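Enoyl CoA hydratase/isomerase (Crotonase) (Legionella pneumophila subsp. pneumophila, PDB 3I47) probably acts as an enoyl-CoA hydratase or isomerase of the crotonase family, hydrating or isomerising enoyl-CoA thioesters. Local coordinates at residues 104-109 against 128-133; 123-128 against 191-196. All coordinates share one frame; numbering follows the deposited sequence. Where two conformers were deposited one is given.

Overall arrangement
Both interactions lie in the crotonase fold, with centres about 11 Å apart. They meet in the larger sheet, where strands 102-106 and 123-127 are parallel neighbours. Along the chain their segments alternate: 104-109, 123-128, 128-133, then 191-196. T128 belongs to both contacts. Interaction 1 is the passage from the larger sheet to the small sheet of strands 109-111, 131-133 and 168-170. Interaction 2 packs helix 189-201 on the larger sheet. V106 N probably hydrogen-bonds to I125 O, and Q107 CA packs on S127 OG. Small sheet, larger sheet and covering helix thus meet around strands 102-106 and 123-127.

Interaction 1. Residues 104-109 against 128-133; sequences AMVQGA and TSARFC
V106 and G108 meet A130, R131 and F132 where the chain twice leaves the larger sheet of the crotonase fold for the smaller one. Strand 102-106 ends at V106, and strand 109-111 starts after a short turn. In the same way, strand 123-127 gives way to strand 131-133. The touching parts run 76° apart, so this is a corner between two sheets. Only A109 and R131 pair as a parallel bridge.

V106 can be followed outward. Its CB already lies 4.3 Å from F132 CZ. With CG1 anti to the backbone N (chi1 -179°), that methyl is the branch set nearer to F132. There CG1 meets F132 CZ at 3.9 Å, with CE2 almost as near, approaching the ring obliquely. The same methyl touches A130 CB at 4.2 Å. The other branch, CG2, stays farther from the ring. F61 also packs on V106, and V180 and A110 touch F132.

A130 CB rests on two carbonyl oxygens, those of V106 and G108, at 3.7 Å from V106 O. The polar link is R131 N to G108 O, 2.9 Å long and fairly straight at the hydrogen. Its donor stands well above the carbonyl plane. A130 CA adds a weaker C-H contact to the same oxygen. G108 has a positive phi of 57°, which turns the chain between the sheets.

A109 N does not pair with R131 but hydrogen-bonds to H60 ND1. In the R131 conformer described here, A109 CB lies over one face of the guanidinium group. Q107 turns away, and its NE2 bonds to G58 O. Within the A109-R131 bridge, A109 CA makes a C-H contact with R131 O at 3.5 Å.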
loop_
_atom_site.group_PDB
_atom_site.type_symbol
_atom_site.label_atom_id
_atom_site.label_comp_id
_atom_site.label_asym_id
_atom_site.label_seq_id
_atom_site.Cartn_x
_atom_site.Cartn_y
_atom_site.Cartn_z
ATOM N N ALA A 104 -3.779 -1.201 -1.082
ATOM C CA ALA A 104 -3.972 -0.508 -2.379
ATOM C C ALA A 104 -5.048 -1.210 -3.193
ATOM O O ALA A 104 -5.029 -2.439 -3.302
ATOM C CB ALA A 104 -2.666 -0.478 -3.170
ATOM N N MET A 105 -5.978 -0.441 -3.760
ATOM C CA MET A 105 -7.096 -0.992 -4.527
ATOM C C MET A 105 -6.905 -0.485 -5.953
ATOM O O MET A 105 -6.983 0.731 -6.191
ATOM C CB MET A 105 -8.437 -0.505 -3.938
ATOM C CG MET A 105 -9.677 -0.909 -4.727
ATOM S SD MET A 105 -11.260 -0.226 -4.090
ATOM C CE MET A 105 -11.857 0.586 -5.558
ATOM N N VAL A 106 -6.620 -1.401 -6.877
ATOM C CA VAL A 106 -6.164 -1.012 -8.216
ATOM C C VAL A 106 -7.117 -1.460 -9.326
ATOM O O VAL A 106 -7.327 -2.671 -9.525
ATOM C CB VAL A 106 -4.771 -1.614 -8.507
ATOM C CG1 VAL A 106 -4.280 -1.200 -9.894
ATOM C CG2 VAL A 106 -3.762 -1.207 -7.425
ATOM N N GLN A 107 -7.656 -0.481 -10.052
ATOM C CA GLN A 107 -8.448 -0.712 -11.258
ATOM C C GLN A 107 -7.688 -0.152 -12.466
ATOM O O GLN A 107 -6.896 0.790 -12.341
ATOM C CB GLN A 107 -9.823 -0.036 -11.138
ATOM C CG GLN A 107 -9.925 1.432 -11.670
ATOM C CD GLN A 107 -9.263 2.508 -10.787
ATOM O OE1 GLN A 107 -8.537 2.217 -9.818
ATOM N NE2 GLN A 107 -9.518 3.780 -11.132
ATOM N N GLY A 108 -7.930 -0.727 -13.635
ATOM C CA GLY A 108 -7.310 -0.195 -14.858
ATOM C C GLY A 108 -5.789 -0.152 -14.794
ATOM O O GLY A 108 -5.149 -0.995 -14.154
ATOM N N ALA A 109 -5.206 0.843 -15.449
ATOM C CA ALA A 109 -3.746 0.951 -15.527
ATOM C C ALA A 109 -3.121 1.502 -14.254
ATOM O O ALA A 109 -3.599 2.498 -13.698
ATOM C CB ALA A 109 -3.350 1.815 -16.717
ATOM N N THR A 128 -9.928 -7.613 -12.220
ATOM C CA THR A 128 -9.422 -8.540 -13.237
ATOM C C THR A 128 -8.852 -7.801 -14.451
ATOM O O THR A 128 -7.955 -8.314 -15.129
ATOM C CB THR A 128 -10.517 -9.530 -13.704
ATOM O OG1 THR A 128 -11.634 -8.804 -14.215
ATOM C CG2 THR A 128 -10.979 -10.404 -12.548
ATOM N N SER A 129 -9.353 -6.598 -14.702
ATOM C CA SER A 129 -8.928 -5.812 -15.863
ATOM C C SER A 129 -7.727 -4.892 -15.593
ATOM O O SER A 129 -7.277 -4.188 -16.509
ATOM C CB SER A 129 -10.110 -5.007 -16.421
ATOM O OG SER A 129 -11.073 -5.866 -17.006
ATOM N N ALA A 130 -7.204 -4.894 -14.362
ATOM C CA ALA A 130 -6.040 -4.059 -14.005
ATOM C C ALA A 130 -4.786 -4.469 -14.782
ATOM O O ALA A 130 -4.617 -5.644 -15.116
ATOM C CB ALA A 130 -5.770 -4.116 -12.504
ATOM N N ARG A 131 -3.941 -3.487 -15.103
ATOM C CA ARG A 131 -2.676 -3.759 -15.788
ATOM C C ARG A 131 -1.581 -2.930 -15.152
ATOM O O ARG A 131 -1.829 -1.841 -14.628
ATOM C CB ARG A 131 -2.732 -3.449 -17.288
ATOM C CG ARG A 131 -3.838 -4.136 -18.061
ATOM C CD ARG A 131 -4.852 -3.098 -18.462
ATOM N NE ARG A 131 -4.177 -1.905 -18.966
ATOM C CZ ARG A 131 -4.784 -0.793 -19.368
ATOM N NH1 ARG A 131 -4.060 0.223 -19.814
ATOM N NH2 ARG A 131 -6.107 -0.698 -19.348
ATOM N N PHE A 132 -0.363 -3.462 -15.178
ATOM C CA PHE A 132 0.769 -2.817 -14.518
ATOM C C PHE A 132 1.935 -2.669 -15.476
ATOM O O PHE A 132 2.068 -3.441 -16.419
ATOM C CB PHE A 132 1.226 -3.679 -13.331
ATOM C CG PHE A 132 0.185 -3.824 -12.255
ATOM C CD1 PHE A 132 -0.808 -4.793 -12.366
ATOM C CD2 PHE A 132 0.214 -2.995 -11.128
ATOM C CE1 PHE A 132 -1.783 -4.925 -11.348
ATOM C CE2 PHE A 132 -0.747 -3.120 -10.118
ATOM C CZ PHE A 132 -1.727 -4.094 -10.232
ATOM N N CYS A 133 2.785 -1.682 -15.217
ATOM C CA CYS A 133 3.979 -1.489 -16.040
ATOM C C CYS A 133 5.005 -0.625 -15.337
ATOM O O CYS A 133 4.660 0.410 -14.773
ATOM C CB CYS A 133 3.592 -0.839 -17.375
ATOM S SG CYS A 133 4.933 -0.716 -18.575
#

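Interaction 2. Residues 123-128 against 191-196; sequences IAIAST and EFTLKY
Strand 123-127 and helix 191-196 run almost antiparallel, 157° between their directions and 9.8 Å between axes, with I125 and T193 closest at their CA atoms (7.2 Å). The contact is made by side chains, and nearly all of it is apolar.

I125 is at its centre. Its CG2 reaches F192 CD1 at 3.9 Å, oblique to the ring. Its other branch extends nearly straight (chi2 168°) and carries CD1 towards the helix. There CD1 meets three residues. It lies in the plane of the F192 ring, at the edge, 4.0 Å from CE1. It meets the Y196 ring obliquely at CD2, also 4.0 Å away. It also packs on T193 OG1 at 3.7 Å, the two side chains passing in opposite directions. That hydroxyl is hydrogen-bonded to L189 O, so its polar need is met inside the helix.

I123 comes in from the side opposite to Y196. Its CD1 touches Y196 CE2 at 3.9 Å, at the ring edge and near its plane. F192 and Y196 are one helical turn apart. Both have CG anti to the backbone N (Y196 chi1 -176°), which directs both rings at the strand.

H182, from the neighbouring strand 182-184, meets both rings and is edge-to-face with Y196. M105 of strand 102-106 packs on T193. Helix 189-201 thus spans three adjacent strands, as part of the helical layer on the larger sheet in the crotonase (ClpP-like) spiral fold, which is built of beta-beta-alpha units.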
loop_
_atom_site.group_PDB
_atom_site.type_symbol
_atom_site.label_atom_id
_atom_site.label_comp_id
_atom_site.label_asym_id
_atom_site.label_seq_id
_atom_site.Cartn_x
_atom_site.Cartn_y
_atom_site.Cartn_z
ATOM N N ILE A 123 -0.887 -4.796 1.311
ATOM C CA ILE A 123 -1.803 -5.639 0.554
ATOM C C ILE A 123 -2.257 -4.854 -0.665
ATOM O O ILE A 123 -2.539 -3.663 -0.554
ATOM C CB ILE A 123 -3.055 -6.008 1.379
ATOM C CG1 ILE A 123 -2.674 -6.804 2.637
ATOM C CG2 ILE A 123 -4.070 -6.779 0.523
ATOM C CD1 ILE A 123 -3.773 -6.758 3.726
ATOM N N ALA A 124 -2.320 -5.511 -1.820
ATOM C CA ALA A 124 -2.898 -4.890 -3.003
ATOM C C ALA A 124 -3.976 -5.800 -3.576
ATOM O O ALA A 124 -3.813 -7.028 -3.636
ATOM C CB ALA A 124 -1.811 -4.543 -4.059
ATOM N N ILE A 125 -5.094 -5.183 -3.949
ATOM C CA ILE A 125 -6.255 -5.862 -4.487
ATOM C C ILE A 125 -6.474 -5.272 -5.871
ATOM O O ILE A 125 -6.563 -4.044 -6.009
ATOM C CB ILE A 125 -7.502 -5.575 -3.617
ATOM C CG1 ILE A 125 -7.302 -6.074 -2.170
ATOM C CG2 ILE A 125 -8.757 -6.219 -4.251
ATOM C CD1 ILE A 125 -8.374 -5.575 -1.171
ATOM N N ALA A 126 -6.539 -6.126 -6.891
ATOM C CA ALA A 126 -6.718 -5.663 -8.265
ATOM C C ALA A 126 -8.015 -6.182 -8.857
ATOM O O ALA A 126 -8.442 -7.307 -8.546
ATOM C CB ALA A 126 -5.544 -6.102 -9.119
ATOM N N SER A 127 -8.646 -5.370 -9.699
ATOM C CA SER A 127 -9.731 -5.854 -10.541
ATOM C C SER A 127 -9.121 -6.726 -11.646
ATOM O O SER A 127 -7.929 -6.606 -11.966
ATOM C CB SER A 127 -10.492 -4.672 -11.151
ATOM O OG SER A 127 -9.601 -3.914 -11.931
ATOM N N THR A 128 -9.928 -7.613 -12.220
ATOM C CA THR A 128 -9.422 -8.540 -13.237
ATOM C C THR A 128 -8.852 -7.801 -14.451
ATOM O O THR A 128 -7.955 -8.314 -15.129
ATOM C CB THR A 128 -10.517 -9.530 -13.704
ATOM O OG1 THR A 128 -11.634 -8.804 -14.215
ATOM C CG2 THR A 128 -10.979 -10.404 -12.548
ATOM N N GLU A 191 -16.620 -2.841 -3.379
ATOM C CA GLU A 191 -17.359 -3.587 -2.363
ATOM C C GLU A 191 -16.468 -4.635 -1.695
ATOM O O GLU A 191 -16.451 -4.758 -0.468
ATOM C CB GLU A 191 -18.607 -4.240 -2.968
ATOM C CG GLU A 191 -19.696 -3.232 -3.374
ATOM C CD GLU A 191 -19.521 -2.615 -4.772
ATOM O OE1 GLU A 191 -20.520 -2.035 -5.244
ATOM O OE2 GLU A 191 -18.435 -2.674 -5.412
ATOM N N PHE A 192 -15.708 -5.380 -2.499
ATOM C CA PHE A 192 -14.768 -6.365 -1.951
ATOM C C PHE A 192 -13.754 -5.709 -1.000
ATOM O O PHE A 192 -13.501 -6.185 0.110
ATOM C CB PHE A 192 -14.015 -7.086 -3.085
ATOM C CG PHE A 192 -13.016 -8.096 -2.599
ATOM C CD1 PHE A 192 -11.709 -7.719 -2.256
ATOM C CD2 PHE A 192 -13.383 -9.433 -2.454
ATOM C CE1 PHE A 192 -10.781 -8.667 -1.773
ATOM C CE2 PHE A 192 -12.470 -10.386 -1.993
ATOM C CZ PHE A 192 -11.162 -10.006 -1.646
ATOM N N THR A 193 -13.162 -4.612 -1.462
ATOM C CA THR A 193 -12.118 -3.930 -0.721
ATOM C C THR A 193 -12.633 -3.369 0.601
ATOM O O THR A 193 -11.980 -3.528 1.634
ATOM C CB THR A 193 -11.508 -2.809 -1.585
ATOM O OG1 THR A 193 -10.891 -3.412 -2.721
ATOM C CG2 THR A 193 -10.454 -2.038 -0.801
ATOM N N LEU A 194 -13.796 -2.728 0.581
ATOM C CA LEU A 194 -14.359 -2.173 1.814
ATOM C C LEU A 194 -14.653 -3.258 2.850
ATOM O O LEU A 194 -14.370 -3.092 4.038
ATOM C CB LEU A 194 -15.629 -1.371 1.531
ATOM C CG LEU A 194 -15.464 -0.085 0.725
ATOM C CD1 LEU A 194 -16.826 0.573 0.530
ATOM C CD2 LEU A 194 -14.490 0.875 1.407
ATOM N N LYS A 195 -15.186 -4.383 2.392
ATOM C CA LYS A 195 -15.490 -5.490 3.293
ATOM C C LYS A 195 -14.229 -6.116 3.863
ATOM O O LYS A 195 -14.174 -6.458 5.050
ATOM C CB LYS A 195 -16.330 -6.546 2.588
ATOM C CG LYS A 195 -17.764 -6.114 2.415
ATOM C CD LYS A 195 -18.672 -7.301 2.295
ATOM C CE LYS A 195 -20.092 -6.846 2.099
ATOM N NZ LYS A 195 -20.944 -7.986 1.691
ATOM N N TYR A 196 -13.211 -6.254 3.017
ATOM C CA TYR A 196 -11.960 -6.874 3.419
ATOM C C TYR A 196 -11.234 -5.983 4.425
ATOM O O TYR A 196 -10.714 -6.475 5.435
ATOM C CB TYR A 196 -11.116 -7.146 2.173
ATOM C CG TYR A 196 -9.821 -7.878 2.413
ATOM C CD1 TYR A 196 -9.800 -9.261 2.573
ATOM C CD2 TYR A 196 -8.616 -7.196 2.451
ATOM C CE1 TYR A 196 -8.603 -9.946 2.782
ATOM C CE2 TYR A 196 -7.408 -7.868 2.660
ATOM C CZ TYR A 196 -7.416 -9.247 2.817
ATOM O OH TYR A 196 -6.234 -9.921 3.010
#